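YjbQ family protein (Sulfolobus tokodaii, PDB 1VE0) is of unknown function but binds zinc and belongs to the UPF0047 (YjbQ) family. Local coordinates at residues A[22-35]-A[100-114]. Numbering follows the deposited sequence.
Sequences TEQVSEAIKGINNG and PIIEGKLDLGTWQRI
The guanidinium of Arg-113 has Thr-22 OG1 over one face, offset toward the rim, while the carboxylate of Glu-23 comes to its edge, the two planes turned 49° apart. Glu-23 OE1 and Arg-113 NH1, 3.3 Å apart, form a salt bridge whose hydrogen bond is weak; the stronger partner is Asp-20, which pairs with Arg-113 NE. Bends at chi2 and chi3 fold the arginine chain back across Thr-22. A leucine in place of Arg-113 would probably leave Asp-20 and Glu-23 without their cationic mate. Thr-22 OG1 accepts from Ile-114 N at 2.9 Å and also bonds Asp-20, tying the start of helix 22-28 to strand 113-118. The Thr-22 methyl meets Leu-108 tip to tip.

Deeper in, segment 22-35 lays an apolar row against residues of strands 96-102, 105-106 and 113-118. Val-25 CG1 packs 3.6 Å from Ile-114 CD1. Ile-29, its CG1 swung between backbone N and carbonyl carbon (chi1 62°), sets CD1 3.7 Å from Leu-106 CD2, and Ile-101 CD1 slots against Ile-29 CB and, from the loop, Ile-32 CG2.

Beyond the helix, Ile-101 O takes Gly-35 N at 3.0 Å and Asn-34 ND2 at 3.2 Å, the latter in the carbonyl plane; Lys-130 of a second subunit adds another donor. Asn-33 O receives Gly-104 N at 2.8 Å, on a lone pair, binding the type I' turn 102-105. Gly-35 and Ile-101 form an antiparallel hydrogen-bonded pair, and beside it Asn-33 and Asn-34 make a classic beta bulge against Glu-134, where strand 35-41 enters the five-stranded antiparallel sheet that helix 22-28 packs upon.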
loop_
_atom_site.group_PDB
_atom_site.type_symbol
_atom_site.label_atom_id
_atom_site.label_comp_id
_atom_site.label_asym_id
_atom_site.label_seq_id
_atom_site.Cartn_x
_atom_site.Cartn_y
_atom_site.Cartn_z
ATOM N N THR A 22 9.485 6.899 -13.644
ATOM C CA THR A 22 8.598 8.050 -13.801
ATOM C C THR A 22 8.336 8.465 -15.253
ATOM O O THR A 22 7.191 8.687 -15.642
ATOM C CB THR A 22 9.155 9.273 -13.063
ATOM O OG1 THR A 22 9.592 8.887 -11.752
ATOM C CG2 THR A 22 8.080 10.346 -12.937
ATOM N N GLU A 23 9.389 8.581 -16.052
ATOM C CA GLU A 23 9.212 8.997 -17.445
ATOM C C GLU A 23 8.317 8.044 -18.235
ATOM O O GLU A 23 7.448 8.489 -19.004
ATOM C CB GLU A 23 10.574 9.137 -18.143
ATOM C CG GLU A 23 11.540 10.071 -17.426
ATOM C CD GLU A 23 10.988 11.487 -17.272
ATOM O OE1 GLU A 23 11.491 12.239 -16.400
ATOM O OE2 GLU A 23 10.059 11.854 -18.030
ATOM N N GLN A 24 8.521 6.741 -18.057
ATOM C CA GLN A 24 7.710 5.756 -18.767
ATOM C C GLN A 24 6.263 5.838 -18.310
ATOM O O GLN A 24 5.343 5.643 -19.108
ATOM C CB GLN A 24 8.233 4.329 -18.542
ATOM C CG GLN A 24 9.663 4.091 -19.029
ATOM C CD GLN A 24 10.694 4.260 -17.920
ATOM O OE1 GLN A 24 10.768 5.307 -17.266
ATOM N NE2 GLN A 24 11.496 3.226 -17.705
ATOM N N VAL A 25 6.047 6.121 -17.028
ATOM C CA VAL A 25 4.674 6.239 -16.558
ATOM C C VAL A 25 4.018 7.507 -17.119
ATOM O O VAL A 25 2.829 7.491 -17.445
ATOM C CB VAL A 25 4.572 6.258 -15.005
ATOM C CG1 VAL A 25 3.122 6.494 -14.593
ATOM C CG2 VAL A 25 5.027 4.920 -14.430
ATOM N N SER A 26 4.773 8.601 -17.244
ATOM C CA SER A 26 4.171 9.825 -17.777
ATOM C C SER A 26 3.703 9.608 -19.215
ATOM O O SER A 26 2.709 10.192 -19.646
ATOM C CB SER A 26 5.141 11.021 -17.687
ATOM O OG SER A 26 6.330 10.789 -18.414
ATOM N N GLU A 27 4.399 8.756 -19.965
ATOM C CA GLU A 27 3.981 8.473 -21.338
ATOM C C GLU A 27 2.737 7.584 -21.335
ATOM O O GLU A 27 1.807 7.788 -22.122
ATOM C CB GLU A 27 5.103 7.758 -22.111
ATOM C CG GLU A 27 6.318 8.615 -22.347
ATOM C CD GLU A 27 6.025 9.798 -23.251
ATOM O OE1 GLU A 27 6.796 10.782 -23.215
ATOM O OE2 GLU A 27 5.029 9.744 -24.009
ATOM N N ALA A 28 2.719 6.602 -20.433
ATOM C CA ALA A 28 1.607 5.667 -20.346
ATOM C C ALA A 28 0.250 6.250 -19.934
ATOM O O ALA A 28 -0.789 5.641 -20.204
ATOM C CB ALA A 28 1.985 4.504 -19.421
ATOM N N ILE A 29 0.229 7.420 -19.296
ATOM C CA ILE A 29 -1.052 7.999 -18.887
ATOM C C ILE A 29 -1.712 8.848 -19.973
ATOM O O ILE A 29 -2.868 9.248 -19.831
ATOM C CB ILE A 29 -0.909 8.887 -17.614
ATOM C CG1 ILE A 29 0.018 10.079 -17.898
ATOM C CG2 ILE A 29 -0.398 8.044 -16.456
ATOM C CD1 ILE A 29 -0.070 11.196 -16.853
ATOM N N LYS A 30 -0.990 9.123 -21.055
ATOM C CA LYS A 30 -1.550 9.950 -22.118
ATOM C C LYS A 30 -2.928 9.460 -22.517
ATOM O O LYS A 30 -3.131 8.289 -22.810
ATOM C CB LYS A 30 -0.609 9.994 -23.326
ATOM C CG LYS A 30 0.685 10.770 -23.037
ATOM C CD LYS A 30 1.437 11.111 -24.309
ATOM C CE LYS A 30 2.873 11.527 -24.023
ATOM N NZ LYS A 30 2.972 12.668 -23.083
ATOM N N GLY A 31 -3.882 10.374 -22.500
ATOM C CA GLY A 31 -5.248 10.020 -22.832
ATOM C C GLY A 31 -6.131 10.470 -21.685
ATOM O O GLY A 31 -7.306 10.769 -21.875
ATOM N N ILE A 32 -5.555 10.511 -20.485
ATOM C CA ILE A 32 -6.278 10.948 -19.297
ATOM C C ILE A 32 -5.803 12.354 -18.910
ATOM O O ILE A 32 -4.603 12.613 -18.824
ATOM C CB ILE A 32 -6.028 9.991 -18.105
ATOM C CG1 ILE A 32 -6.601 8.600 -18.417
ATOM C CG2 ILE A 32 -6.623 10.578 -16.831
ATOM C CD1 ILE A 32 -8.116 8.557 -18.565
ATOM N N ASN A 33 -6.755 13.252 -18.683
ATOM C CA ASN A 33 -6.461 14.630 -18.313
ATOM C C ASN A 33 -6.509 14.883 -16.805
ATOM O O ASN A 33 -5.667 15.594 -16.256
ATOM C CB ASN A 33 -7.444 15.572 -19.032
ATOM C CG ASN A 33 -7.486 16.959 -18.413
ATOM O OD1 ASN A 33 -8.199 17.197 -17.432
ATOM N ND2 ASN A 33 -6.707 17.879 -18.976
ATOM N N ASN A 34 -7.501 14.302 -16.139
ATOM C CA ASN A 34 -7.668 14.473 -14.699
ATOM C C ASN A 34 -8.139 13.133 -14.158
ATOM O O ASN A 34 -9.135 12.584 -14.631
ATOM C CB ASN A 34 -8.724 15.550 -14.424
ATOM C CG ASN A 34 -9.006 15.753 -12.935
ATOM O OD1 ASN A 34 -10.063 16.269 -12.567
ATOM N ND2 ASN A 34 -8.064 15.373 -12.081
ATOM N N GLY A 35 -7.428 12.599 -13.173
ATOM C CA GLY A 35 -7.844 11.316 -12.635
ATOM C C GLY A 35 -6.802 10.614 -11.804
ATOM O O GLY A 35 -6.024 11.259 -11.101
ATOM N N PRO A 100 -1.850 10.728 -8.682
ATOM C CA PRO A 100 -2.938 11.498 -9.286
ATOM C C PRO A 100 -2.464 12.119 -10.592
ATOM O O PRO A 100 -1.271 12.339 -10.782
ATOM C CB PRO A 100 -3.263 12.547 -8.226
ATOM C CG PRO A 100 -1.915 12.756 -7.534
ATOM C CD PRO A 100 -1.348 11.351 -7.444
ATOM N N ILE A 101 -3.414 12.380 -11.481
ATOM C CA ILE A 101 -3.138 12.993 -12.765
ATOM C C ILE A 101 -3.925 14.302 -12.778
ATOM O O ILE A 101 -5.100 14.319 -12.420
ATOM C CB ILE A 101 -3.649 12.118 -13.936
ATOM C CG1 ILE A 101 -2.982 10.742 -13.896
ATOM C CG2 ILE A 101 -3.352 12.815 -15.264
ATOM C CD1 ILE A 101 -3.530 9.769 -14.930
ATOM N N ILE A 102 -3.280 15.390 -13.178
ATOM C CA ILE A 102 -3.961 16.674 -13.239
ATOM C C ILE A 102 -3.367 17.448 -14.418
ATOM O O ILE A 102 -2.156 17.447 -14.626
ATOM C CB ILE A 102 -3.796 17.451 -11.895
ATOM C CG1 ILE A 102 -4.709 18.681 -11.874
ATOM C CG2 ILE A 102 -2.358 17.874 -11.693
ATOM C CD1 ILE A 102 -6.197 18.347 -11.891
ATOM N N GLU A 103 -4.226 18.059 -15.222
ATOM C CA GLU A 103 -3.757 18.823 -16.380
ATOM C C GLU A 103 -2.995 17.912 -17.335
ATOM O O GLU A 103 -2.082 18.362 -18.023
ATOM C CB GLU A 103 -2.828 19.954 -15.919
ATOM C CG GLU A 103 -3.505 20.985 -15.050
ATOM C CD GLU A 103 -4.583 21.719 -15.808
ATOM O OE1 GLU A 103 -4.238 22.420 -16.790
ATOM O OE2 GLU A 103 -5.772 21.587 -15.438
ATOM N N GLY A 104 -3.361 16.631 -17.360
ATOM C CA GLY A 104 -2.690 15.678 -18.227
ATOM C C GLY A 104 -1.304 15.232 -17.779
ATOM O O GLY A 104 -0.635 14.489 -18.506
ATOM N N LYS A 105 -0.871 15.664 -16.596
ATOM C CA LYS A 105 0.452 15.306 -16.070
ATOM C C LYS A 105 0.410 14.597 -14.705
ATOM O O LYS A 105 -0.544 14.739 -13.949
ATOM C CB LYS A 105 1.318 16.563 -15.909
ATOM C CG LYS A 105 1.281 17.501 -17.097
ATOM C CD LYS A 105 2.300 18.626 -16.956
ATOM C CE LYS A 105 1.921 19.606 -15.864
ATOM N NZ LYS A 105 2.958 20.672 -15.703
ATOM N N LEU A 106 1.465 13.853 -14.388
ATOM C CA LEU A 106 1.546 13.182 -13.091
ATOM C C LEU A 106 1.657 14.286 -12.033
ATOM O O LEU A 106 2.511 15.161 -12.131
ATOM C CB LEU A 106 2.788 12.296 -13.026
ATOM C CG LEU A 106 2.824 11.114 -13.996
ATOM C CD1 LEU A 106 4.156 10.365 -13.833
ATOM C CD2 LEU A 106 1.646 10.190 -13.711
ATOM N N ASP A 107 0.803 14.237 -11.022
ATOM C CA ASP A 107 0.808 15.234 -9.964
ATOM C C ASP A 107 1.726 14.734 -8.845
ATOM O O ASP A 107 1.274 14.113 -7.874
ATOM C CB ASP A 107 -0.635 15.441 -9.471
ATOM C CG ASP A 107 -0.755 16.527 -8.415
ATOM O OD1 ASP A 107 0.101 17.428 -8.386
ATOM O OD2 ASP A 107 -1.727 16.488 -7.624
ATOM N N LEU A 108 3.019 15.014 -9.002
ATOM C CA LEU A 108 4.051 14.586 -8.062
ATOM C C LEU A 108 4.629 15.713 -7.217
ATOM O O LEU A 108 4.746 16.849 -7.675
ATOM C CB LEU A 108 5.198 13.917 -8.841
ATOM C CG LEU A 108 4.794 12.656 -9.610
ATOM C CD1 LEU A 108 5.811 12.311 -10.709
ATOM C CD2 LEU A 108 4.646 11.529 -8.616
ATOM N N GLY A 109 5.004 15.374 -5.984
ATOM C CA GLY A 109 5.609 16.345 -5.089
ATOM C C GLY A 109 7.018 16.643 -5.560
ATOM O O GLY A 109 7.540 15.965 -6.451
ATOM N N THR A 110 7.629 17.664 -4.972
ATOM C CA THR A 110 8.989 18.074 -5.321
ATOM C C THR A 110 9.978 16.911 -5.467
ATOM O O THR A 110 10.699 16.817 -6.457
ATOM C CB THR A 110 9.551 19.043 -4.247
ATOM O OG1 THR A 110 8.671 20.162 -4.116
ATOM C CG2 THR A 110 10.936 19.550 -4.634
ATOM N N TRP A 111 10.001 16.023 -4.480
ATOM C CA TRP A 111 10.936 14.908 -4.490
ATOM C C TRP A 111 10.364 13.541 -4.876
ATOM O O TRP A 111 11.059 12.543 -4.735
ATOM C CB TRP A 111 11.601 14.792 -3.112
ATOM C CG TRP A 111 12.114 16.102 -2.585
ATOM C CD1 TRP A 111 11.621 16.808 -1.528
ATOM C CD2 TRP A 111 13.188 16.886 -3.129
ATOM N NE1 TRP A 111 12.319 17.991 -1.377
ATOM C CE2 TRP A 111 13.285 18.063 -2.346
ATOM C CE3 TRP A 111 14.076 16.711 -4.201
ATOM C CZ2 TRP A 111 14.234 19.062 -2.604
ATOM C CZ3 TRP A 111 15.023 17.712 -4.456
ATOM C CH2 TRP A 111 15.090 18.869 -3.660
ATOM N N GLN A 112 9.129 13.492 -5.372
ATOM C CA GLN A 112 8.523 12.209 -5.733
ATOM C C GLN A 112 8.818 11.671 -7.118
ATOM O O GLN A 112 8.670 12.364 -8.131
ATOM C CB GLN A 112 6.997 12.243 -5.585
ATOM C CG GLN A 112 6.473 12.294 -4.180
ATOM C CD GLN A 112 4.970 12.179 -4.159
ATOM O OE1 GLN A 112 4.275 12.842 -4.940
ATOM N NE2 GLN A 112 4.448 11.337 -3.268
ATOM N N ARG A 113 9.202 10.405 -7.150
ATOM C CA ARG A 113 9.474 9.705 -8.390
ATOM C C ARG A 113 8.813 8.332 -8.222
ATOM O O ARG A 113 8.605 7.866 -7.108
ATOM C CB ARG A 113 10.982 9.540 -8.602
ATOM C CG ARG A 113 11.758 10.879 -8.660
ATOM C CD ARG A 113 11.374 11.713 -9.866
ATOM N NE ARG A 113 11.872 11.137 -11.111
ATOM C CZ ARG A 113 11.730 11.700 -12.311
ATOM N NH1 ARG A 113 12.218 11.098 -13.388
ATOM N NH2 ARG A 113 11.101 12.867 -12.441
ATOM N N ILE A 114 8.456 7.709 -9.328
ATOM C CA ILE A 114 7.833 6.397 -9.295
ATOM C C ILE A 114 9.009 5.441 -9.425
ATOM O O ILE A 114 9.762 5.506 -10.387
ATOM C CB ILE A 114 6.855 6.249 -10.459
ATOM C CG1 ILE A 114 5.794 7.358 -10.351
ATOM C CG2 ILE A 114 6.197 4.850 -10.421
ATOM C CD1 ILE A 114 4.823 7.412 -11.510
HETATM O O HOH W 1 -2.668 12.854 -20.699
HETATM O O HOH W 2 -7.147 18.518 -15.370
#